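Local atomic coordinates of putative uncharacterized protein (Actinomyces odontolyticus, PDB entry 3UP9), a protein that probably binds L-methionine as a membrane-attached lipoprotein of the NlpA family, and holds selenomethionine in this crystal. Residues A[12-15]-A[16-20]; A[22-25]-A[26-30]; A[42-45]-A[46-49]; A[182-185]-A[186-190]. All blocks are in the same frame, centred on the assembly; numbering follows the deposited sequence.

In the fold
In chain order come contacts 1, 2, 3 and 4. The first three belong to the lobe built on the sheet containing strands 7-13, 35-41 and 59-64. Contact 1 joins the end of strand 7-13 to helix 15-28, whose last turns form contact 2, centres about 12 Å apart. Contact 3 follows strand 35-41 and lies about 11 Å from contact 1, centre to centre; A13 O and Y42 N make a probable hydrogen bond, 2.9 Å. Contact 4 is about 19 Å or more from the others between centres and packs against strand 91-93 of the second sheet. H18 of contact 1 and Y45 of contact 3 both line the selenomethionine pocket.

Contact 1: A[12-15]-A[16-20]; sequences GATP and SPHAK
T14 and H18 lie side by side and point the same way, which brings T14 OG1 within 2.7 Å of H18 ND1. Both torsions contribute: T14 keeps its hydroxyl between its own N and carbonyl carbon (chi1 43°), while CG of H18 stands opposite its carbonyl carbon (chi1 -50°). The hydroxyl meets the imidazole obliquely, and CG of P17, preceded by a cis peptide bond, lies against one face of the ring. Beside this pair, A13 CB rests 3.8 Å from H18 CB and 4.3 Å from A19 CB, a small apolar patch where the strand gives way to the helix. The backbone joins at a wider spacing than an alpha helix uses. A19 N reaches T14 O at 2.9 Å, nearly in line with the carbonyl, and K20 N makes a weak bond of 3.3 Å to P15 O. Each spans five residues, evidence for the pi-type first turn. Beyond the segments, H18 NE2 is hydrogen-bonded to N202 OD1, another pocket residue, and the H18 ring meets F61 edge-to-face. A strand leading into a helix start that carries a ligand-contacting side chain fits the binding cleft of a periplasmic-binding-protein fold, here occupied by selenomethionine.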
loop_
_atom_site.group_PDB
_atom_site.type_symbol
_atom_site.label_atom_id
_atom_site.label_comp_id
_atom_site.label_asym_id
_atom_site.label_seq_id
_atom_site.Cartn_x
_atom_site.Cartn_y
_atom_site.Cartn_z
ATOM N N GLY A 12 -9.168 -7.518 7.924
ATOM C CA GLY A 12 -9.334 -6.201 7.355
ATOM C C GLY A 12 -8.415 -5.948 6.175
ATOM O O GLY A 12 -7.269 -6.350 6.187
ATOM N N ALA A 13 -8.915 -5.291 5.136
ATOM C CA ALA A 13 -8.171 -5.199 3.880
ATOM C C ALA A 13 -8.647 -3.994 3.130
ATOM O O ALA A 13 -9.820 -3.659 3.200
ATOM C CB ALA A 13 -8.370 -6.447 3.043
ATOM N N THR A 14 -7.747 -3.322 2.415
ATOM C CA THR A 14 -8.169 -2.260 1.476
ATOM C C THR A 14 -8.853 -2.943 0.289
ATOM O O THR A 14 -8.615 -4.125 -0.002
ATOM C CB THR A 14 -6.998 -1.327 1.050
ATOM O OG1 THR A 14 -5.830 -2.126 0.772
ATOM C CG2 THR A 14 -6.726 -0.263 2.159
ATOM N N PRO A 15 -9.737 -2.242 -0.406
ATOM C CA PRO A 15 -10.523 -3.058 -1.381
ATOM C C PRO A 15 -9.748 -3.697 -2.534
ATOM O O PRO A 15 -10.053 -4.830 -2.905
ATOM C CB PRO A 15 -11.528 -2.077 -1.931
ATOM C CG PRO A 15 -11.612 -1.013 -0.910
ATOM C CD PRO A 15 -10.319 -0.923 -0.190
ATOM N N SER A 16 -8.804 -2.967 -3.136
ATOM C CA SER A 16 -8.070 -3.497 -4.300
ATOM C C SER A 16 -6.603 -3.188 -4.151
ATOM O O SER A 16 -6.239 -2.053 -3.919
ATOM C CB SER A 16 -8.609 -2.931 -5.612
ATOM O OG SER A 16 -8.077 -3.661 -6.682
ATOM N N PRO A 17 -5.740 -4.193 -4.282
ATOM C CA PRO A 17 -5.960 -5.627 -4.555
ATOM C C PRO A 17 -6.416 -6.523 -3.373
ATOM O O PRO A 17 -6.890 -7.664 -3.599
ATOM C CB PRO A 17 -4.577 -6.103 -5.036
ATOM C CG PRO A 17 -3.614 -5.206 -4.323
ATOM C CD PRO A 17 -4.299 -3.859 -4.251
ATOM N N HIS A 18 -6.252 -6.029 -2.149
ATOM C CA HIS A 18 -6.227 -6.907 -0.989
ATOM C C HIS A 18 -7.537 -7.636 -0.783
ATOM O O HIS A 18 -7.535 -8.850 -0.710
ATOM C CB HIS A 18 -5.810 -6.131 0.269
ATOM C CG HIS A 18 -4.559 -5.313 0.084
ATOM N ND1 HIS A 18 -4.568 -4.154 -0.563
ATOM C CD2 HIS A 18 -3.234 -5.547 0.471
ATOM C CE1 HIS A 18 -3.300 -3.672 -0.598
ATOM N NE2 HIS A 18 -2.496 -4.537 0.020
ATOM N N ALA A 19 -8.659 -6.931 -0.702
ATOM C CA ALA A 19 -9.937 -7.635 -0.528
ATOM C C ALA A 19 -10.240 -8.535 -1.709
ATOM O O ALA A 19 -10.770 -9.611 -1.514
ATOM C CB ALA A 19 -11.114 -6.710 -0.201
ATOM N N LYS A 20 -9.896 -8.146 -2.927
ATOM C CA LYS A 20 -10.105 -9.062 -4.080
ATOM C C LYS A 20 -9.306 -10.389 -3.959
ATOM O O LYS A 20 -9.816 -11.475 -4.225
ATOM C CB LYS A 20 -9.766 -8.366 -5.403
ATOM C CG LYS A 20 -10.643 -7.185 -5.715
ATOM C CD LYS A 20 -10.498 -6.680 -7.149
ATOM C CE LYS A 20 -11.670 -5.786 -7.611
ATOM N NZ LYS A 20 -12.725 -6.387 -8.511
#

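Contact 2: A[22-25]-A[26-30]; sequences LTYI and NDNLA
Y24 and N28, one helical turn apart, meet through both ring and carbonyl. Among the hydrogen bonds, Y24 O is gripped twice by N28: the backbone N comes at 2.8 Å, close to the line of the carbonyl, and side-chain ND2 at 3.1 Å, in the carbonyl plane on a lone pair. The oxygen lies only 6° out of the N28 amide plane, which probably helps fix how the amide is turned. I25 O also accepts twice, from L29 N and A30 N at 2.9 Å each, the two donors arriving from opposite faces of its plane. The A30 bond spans five residues, a widening at the helix end, where L29 departs from helical angles. Earlier, N26 N to L22 O and D27 N to T23 O are regular i to i+4 helical hydrogen bonds.

Aromatic contact comes next. With CG of Y24 opposite its backbone N (chi1 169°), the ring swings along the helix toward N28, whose CB makes a CH-pi contact over one face, 4.2 Å from the ring centroid. Ring and amide planes differ by 23°. On its CE2 side the ring touches L29 CD1 at 4.0 Å. With an alanine here the ring is gone, and N28 CB would probably be left without the face it rests on and Y231 without its stacking partner.

Apolar contacts come last: I25 CG2 nears L29 CB at 4.4 Å, while L22 touches V11 and I39, and I25 touches L37, L222 and V228. This is the final part of the helix in a beta-alpha-beta crossover, linking parallel strands 7-13 and 35-41.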
loop_
_atom_site.group_PDB
_atom_site.type_symbol
_atom_site.label_atom_id
_atom_site.label_comp_id
_atom_site.label_asym_id
_atom_site.label_seq_id
_atom_site.Cartn_x
_atom_site.Cartn_y
_atom_site.Cartn_z
ATOM N N LEU A 22 -8.230 -11.707 -1.193
ATOM C CA LEU A 22 -8.840 -12.463 -0.069
ATOM C C LEU A 22 -10.166 -13.125 -0.473
ATOM O O LEU A 22 -10.499 -14.157 0.074
ATOM C CB LEU A 22 -9.047 -11.616 1.188
ATOM C CG LEU A 22 -7.826 -11.066 1.925
ATOM C CD1 LEU A 22 -8.328 -10.152 3.032
ATOM C CD2 LEU A 22 -6.926 -12.201 2.428
ATOM N N THR A 23 -10.866 -12.554 -1.463
ATOM C CA THR A 23 -12.160 -13.047 -1.884
ATOM C C THR A 23 -11.888 -14.274 -2.808
ATOM O O THR A 23 -12.532 -15.308 -2.631
ATOM C CB THR A 23 -13.009 -11.938 -2.521
ATOM O OG1 THR A 23 -13.254 -10.919 -1.541
ATOM C CG2 THR A 23 -14.370 -12.460 -3.044
ATOM N N TYR A 24 -10.884 -14.184 -3.696
ATOM C CA TYR A 24 -10.459 -15.344 -4.459
ATOM C C TYR A 24 -10.149 -16.515 -3.508
ATOM O O TYR A 24 -10.661 -17.622 -3.670
ATOM C CB TYR A 24 -9.271 -15.031 -5.385
ATOM C CG TYR A 24 -8.696 -16.287 -5.951
ATOM C CD1 TYR A 24 -9.311 -16.943 -6.990
ATOM C CD2 TYR A 24 -7.614 -16.876 -5.369
ATOM C CE1 TYR A 24 -8.781 -18.119 -7.510
ATOM C CE2 TYR A 24 -7.107 -18.061 -5.831
ATOM C CZ TYR A 24 -7.671 -18.670 -6.909
ATOM O OH TYR A 24 -7.145 -19.869 -7.336
ATOM N N ILE A 25 -9.359 -16.243 -2.482
ATOM C CA ILE A 25 -8.993 -17.278 -1.508
ATOM C C ILE A 25 -10.253 -17.820 -0.815
ATOM O O ILE A 25 -10.486 -19.004 -0.723
ATOM C CB ILE A 25 -7.998 -16.766 -0.438
ATOM C CG1 ILE A 25 -6.637 -16.500 -1.068
ATOM C CG2 ILE A 25 -7.901 -17.743 0.727
ATOM C CD1 ILE A 25 -5.636 -15.740 -0.200
ATOM N N ASN A 26 -11.083 -16.937 -0.321
ATOM C CA ASN A 26 -12.288 -17.402 0.314
ATOM C C ASN A 26 -13.155 -18.310 -0.559
ATOM O O ASN A 26 -13.706 -19.303 -0.115
ATOM C CB ASN A 26 -13.107 -16.200 0.810
ATOM C CG ASN A 26 -14.022 -16.579 1.940
ATOM O OD1 ASN A 26 -13.619 -17.342 2.827
ATOM N ND2 ASN A 26 -15.249 -16.069 1.914
ATOM N N ASP A 27 -13.313 -17.944 -1.805
ATOM C CA ASP A 27 -14.286 -18.610 -2.638
ATOM C C ASP A 27 -13.669 -19.844 -3.256
ATOM O O ASP A 27 -14.396 -20.720 -3.693
ATOM C CB ASP A 27 -14.748 -17.697 -3.780
ATOM C CG ASP A 27 -15.565 -16.466 -3.308
ATOM O OD1 ASP A 27 -16.038 -16.377 -2.151
ATOM O OD2 ASP A 27 -15.768 -15.593 -4.174
ATOM N N ASN A 28 -12.333 -19.883 -3.361
ATOM C CA ASN A 28 -11.689 -20.982 -4.089
ATOM C C ASN A 28 -10.863 -21.956 -3.250
ATOM O O ASN A 28 -10.843 -23.166 -3.557
ATOM C CB ASN A 28 -10.889 -20.423 -5.266
ATOM C CG ASN A 28 -11.782 -19.871 -6.323
ATOM O OD1 ASN A 28 -12.290 -20.599 -7.132
ATOM N ND2 ASN A 28 -12.028 -18.609 -6.281
ATOM N N LEU A 29 -10.239 -21.442 -2.184
ATOM C CA LEU A 29 -9.204 -22.181 -1.402
ATOM C C LEU A 29 -9.505 -22.399 0.108
ATOM O O LEU A 29 -9.016 -23.332 0.711
ATOM C CB LEU A 29 -7.837 -21.489 -1.565
ATOM C CG LEU A 29 -7.294 -21.206 -2.990
ATOM C CD1 LEU A 29 -5.929 -20.478 -2.925
ATOM C CD2 LEU A 29 -7.284 -22.512 -3.828
ATOM N N ALA A 30 -10.303 -21.548 0.736
ATOM C CA ALA A 30 -10.410 -21.578 2.194
ATOM C C ALA A 30 -11.043 -22.848 2.694
ATOM O O ALA A 30 -10.535 -23.416 3.655
ATOM C CB ALA A 30 -11.131 -20.353 2.750
#

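Contact 3: A[42-45]-A[46-49]; sequences YTDY and VQPN. With MSE (selenomethionine), chain B.
D44 caps the helix that follows: its OD1 accepts from Q47 N at 3.3 Å, on the syn side of the carboxylate and 23° out of its plane. The bond is nearly straight at the hydrogen. To deliver it D44 holds an uncommon first torsion, chi1 94°, away from any staggered position, and OD1 also lies 3.2 Å from Q47 CB. Q47 is itself off a staggered rotamer and bent at chi2, carrying its amide round beside D44, with carboxylate and amide planes 30° apart.

Y42 packs on Q47 and P48. Its ring stands across its CA-CB bond and is laid over the first turn: P48 CA sits over the centre of one face, Q47 CB approaches CD1 obliquely at 3.6 Å, and Y42 CB touches P48 CG at 3.7 Å as the two side chains slide past each other in opposite directions. P48 CD in turn nears D44 O.

Y45 points away from this turn, into the pocket. The selenomethionine methyl CE lies over the centre of its ring face, 3.3 Å from Y45 CD1, while Y45 OH is 3.5 Å from ligand CA. Polar groups of the ligand are bonded by E88, R120, N174 and N202. The chemistry therefore divides: Y45 offers an apolar, aromatic surface to the selenoether end, whereas the capping carboxylate D44 binds a helix N-H that the first turn leaves without a backbone acceptor.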
loop_
_atom_site.group_PDB
_atom_site.type_symbol
_atom_site.label_atom_id
_atom_site.label_comp_id
_atom_site.label_asym_id
_atom_site.label_seq_id
_atom_site.Cartn_x
_atom_site.Cartn_y
_atom_site.Cartn_z
ATOM N N TYR A 42 -11.482 -1.613 4.305
ATOM C CA TYR A 42 -11.095 -0.372 5.004
ATOM C C TYR A 42 -10.578 0.503 3.884
ATOM O O TYR A 42 -10.003 -0.031 2.911
ATOM C CB TYR A 42 -10.010 -0.644 6.038
ATOM C CG TYR A 42 -10.479 -1.118 7.387
ATOM C CD1 TYR A 42 -10.783 -0.211 8.395
ATOM C CD2 TYR A 42 -10.635 -2.498 7.671
ATOM C CE1 TYR A 42 -11.241 -0.651 9.638
ATOM C CE2 TYR A 42 -11.084 -2.935 8.913
ATOM C CZ TYR A 42 -11.390 -2.011 9.887
ATOM O OH TYR A 42 -11.861 -2.439 11.096
ATOM N N THR A 43 -10.761 1.824 3.980
ATOM C CA THR A 43 -10.297 2.723 2.894
ATOM C C THR A 43 -9.119 3.655 3.293
ATOM O O THR A 43 -8.603 4.367 2.438
ATOM C CB THR A 43 -11.431 3.495 2.203
ATOM O OG1 THR A 43 -12.252 4.033 3.167
ATOM C CG2 THR A 43 -12.355 2.592 1.273
ATOM N N ASP A 44 -8.705 3.632 4.556
ATOM C CA ASP A 44 -7.536 4.380 5.014
ATOM C C ASP A 44 -6.562 3.453 5.800
ATOM O O ASP A 44 -6.866 2.289 6.042
ATOM C CB ASP A 44 -7.919 5.626 5.845
ATOM C CG ASP A 44 -7.929 5.357 7.325
ATOM O OD1 ASP A 44 -8.096 4.181 7.657
ATOM O OD2 ASP A 44 -7.736 6.289 8.167
ATOM N N TYR A 45 -5.405 3.997 6.185
ATOM C CA TYR A 45 -4.297 3.202 6.676
ATOM C C TYR A 45 -4.263 3.079 8.191
ATOM O O TYR A 45 -3.765 2.080 8.687
ATOM C CB TYR A 45 -2.980 3.767 6.141
ATOM C CG TYR A 45 -2.710 3.601 4.627
ATOM C CD1 TYR A 45 -3.343 2.616 3.889
ATOM C CD2 TYR A 45 -1.747 4.395 3.979
ATOM C CE1 TYR A 45 -3.079 2.447 2.555
ATOM C CE2 TYR A 45 -1.445 4.213 2.633
ATOM C CZ TYR A 45 -2.120 3.239 1.930
ATOM O OH TYR A 45 -1.845 3.001 0.602
ATOM N N VAL A 46 -4.796 4.079 8.890
ATOM C CA VAL A 46 -4.796 4.163 10.338
ATOM C C VAL A 46 -5.698 3.084 10.977
ATOM O O VAL A 46 -5.314 2.354 11.897
ATOM C CB VAL A 46 -5.183 5.603 10.818
ATOM C CG1 VAL A 46 -5.364 5.634 12.312
ATOM C CG2 VAL A 46 -4.103 6.612 10.420
ATOM N N GLN A 47 -6.864 2.933 10.394
ATOM C CA GLN A 47 -7.948 2.197 10.980
ATOM C C GLN A 47 -7.784 0.691 11.092
ATOM O O GLN A 47 -8.145 0.143 12.106
ATOM C CB GLN A 47 -9.192 2.523 10.154
ATOM C CG GLN A 47 -10.318 3.099 10.917
ATOM C CD GLN A 47 -10.375 4.575 10.858
ATOM O OE1 GLN A 47 -9.926 5.235 11.792
ATOM N NE2 GLN A 47 -11.025 5.115 9.823
ATOM N N PRO A 48 -7.262 -0.002 10.065
ATOM C CA PRO A 48 -7.023 -1.468 10.207
ATOM C C PRO A 48 -6.028 -1.885 11.302
ATOM O O PRO A 48 -6.184 -2.930 11.920
ATOM C CB PRO A 48 -6.416 -1.868 8.839
ATOM C CG PRO A 48 -6.802 -0.789 7.911
ATOM C CD PRO A 48 -6.866 0.471 8.725
ATOM N N ASN A 49 -5.014 -1.064 11.536
ATOM C CA ASN A 49 -4.033 -1.378 12.556
ATOM C C ASN A 49 -4.663 -1.131 13.953
ATOM O O ASN A 49 -4.515 -1.977 14.840
ATOM C CB ASN A 49 -2.708 -0.632 12.332
ATOM C CG ASN A 49 -1.686 -1.424 11.482
ATOM O OD1 ASN A 49 -1.916 -2.590 11.135
ATOM N ND2 ASN A 49 -0.539 -0.768 11.129
HETATM N N MSE B 300 -1.128 -0.935 -0.525
HETATM C CA MSE B 300 -0.133 0.109 -0.196
HETATM C C MSE B 300 1.171 -0.052 -0.940
HETATM O O MSE B 300 1.597 -1.206 -1.213
HETATM O OXT MSE B 300 1.772 0.992 -1.243
HETATM C CB MSE B 300 0.161 0.096 1.282
HETATM C CG MSE B 300 1.096 1.250 1.761
HETATM SE SE MSE B 300 1.410 1.112 3.647
HETATM C CE MSE B 300 -0.434 1.118 4.424
#

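Contact 4: A[182-185]-A[186-190]; sequences GKTI and SGDAL
The return half of a capping box is displaced here: T184 N gives its hydrogen to D188, the fourth residue of helix 185-188, although T184 OG1, at the N-cap, takes the usual G187 N at 3.0 Å. The hydroxyl is placed between the N and carbonyl carbon of T184 (chi1 73°), facing the first turn. The displaced bond, T184 N to D188 OD2, measures 3.1 Å; the aspartate oxygen is met on its anti side, 18° out of the carboxylate plane, and the bond is nearly straight. D188 N then returns to T184 O at 3.0 Å, with the donor above the carbonyl plane, so T184 and D188 share both backbone and side-chain links.

Water 2 closes the ring, donating to D188 OD2 at 2.7 Å and lying 3.1 Å from T184 OG1. An alanine in place of D188 would probably leave T184 N without this acceptor and water 2 without one of its mates.

Just before the cap, G182, at positive phi, is the C-prime residue of the Schellman motif ending helix 175-180. The cap thus starts a new short helix almost at once, near the chain surface. Further round the turn, A189 N bonds I185 O, and I185 CD1 lies 3.6 Å from A189 CB.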
loop_
_atom_site.group_PDB
_atom_site.type_symbol
_atom_site.label_atom_id
_atom_site.label_comp_id
_atom_site.label_asym_id
_atom_site.label_seq_id
_atom_site.Cartn_x
_atom_site.Cartn_y
_atom_site.Cartn_z
ATOM N N GLY A 182 -9.857 4.329 -10.352
ATOM C CA GLY A 182 -9.942 3.895 -11.745
ATOM C C GLY A 182 -8.611 4.066 -12.476
ATOM O O GLY A 182 -8.562 4.141 -13.677
ATOM N N LYS A 183 -7.521 4.139 -11.755
ATOM C CA LYS A 183 -6.242 4.388 -12.391
ATOM C C LYS A 183 -5.351 3.131 -12.389
ATOM O O LYS A 183 -5.511 2.243 -11.571
ATOM C CB LYS A 183 -5.587 5.580 -11.700
ATOM C CG LYS A 183 -6.498 6.800 -11.798
ATOM C CD LYS A 183 -5.800 8.076 -11.384
ATOM C CE LYS A 183 -6.731 9.256 -11.563
ATOM N NZ LYS A 183 -7.687 8.980 -12.650
ATOM N N THR A 184 -4.450 3.033 -13.343
ATOM C CA THR A 184 -3.509 1.933 -13.387
ATOM C C THR A 184 -2.087 2.488 -13.628
ATOM O O THR A 184 -1.925 3.611 -14.044
ATOM C CB THR A 184 -3.921 0.951 -14.505
ATOM O OG1 THR A 184 -3.621 1.559 -15.770
ATOM C CG2 THR A 184 -5.449 0.529 -14.435
ATOM N N ILE A 185 -1.056 1.691 -13.390
ATOM C CA ILE A 185 0.323 2.082 -13.661
ATOM C C ILE A 185 0.537 2.229 -15.150
ATOM O O ILE A 185 0.995 3.241 -15.636
ATOM C CB ILE A 185 1.327 1.106 -13.005
ATOM C CG1 ILE A 185 1.414 1.422 -11.506
ATOM C CG2 ILE A 185 2.722 1.157 -13.649
ATOM C CD1 ILE A 185 2.045 2.761 -11.137
ATOM N N SER A 186 0.194 1.215 -15.900
ATOM C CA SER A 186 0.449 1.252 -17.306
ATOM C C SER A 186 -0.237 2.450 -17.960
ATOM O O SER A 186 0.336 3.113 -18.848
ATOM C CB SER A 186 -0.037 -0.032 -17.937
ATOM O OG SER A 186 -0.019 0.091 -19.325
ATOM N N GLY A 187 -1.497 2.676 -17.590
ATOM C CA GLY A 187 -2.331 3.635 -18.305
ATOM C C GLY A 187 -2.156 5.059 -17.804
ATOM O O GLY A 187 -2.267 5.994 -18.589
ATOM N N ASP A 188 -1.843 5.227 -16.521
ATOM C CA ASP A 188 -1.930 6.555 -15.897
ATOM C C ASP A 188 -0.760 7.102 -15.124
ATOM O O ASP A 188 -0.801 8.286 -14.836
ATOM C CB ASP A 188 -3.115 6.565 -14.937
ATOM C CG ASP A 188 -4.422 6.316 -15.652
ATOM O OD1 ASP A 188 -4.891 7.297 -16.296
ATOM O OD2 ASP A 188 -4.941 5.170 -15.575
ATOM N N ALA A 189 0.226 6.284 -14.738
ATOM C CA ALA A 189 1.406 6.785 -13.957
ATOM C C ALA A 189 2.365 7.544 -14.863
ATOM O O ALA A 189 2.681 7.084 -15.959
ATOM C CB ALA A 189 2.137 5.664 -13.249
ATOM N N LEU A 190 2.795 8.729 -14.415
ATOM C CA LEU A 190 3.763 9.561 -15.164
ATOM C C LEU A 190 5.190 9.078 -14.913
ATOM O O LEU A 190 6.040 9.151 -15.802
ATOM C CB LEU A 190 3.642 11.042 -14.796
ATOM C CG LEU A 190 2.584 11.888 -15.495
ATOM C CD1 LEU A 190 1.183 11.472 -15.048
ATOM C CD2 LEU A 190 2.829 13.358 -15.146
HETATM O O HOH W 1 -5.142 10.029 -14.675
HETATM O O HOH W 2 -6.062 3.131 -16.851
#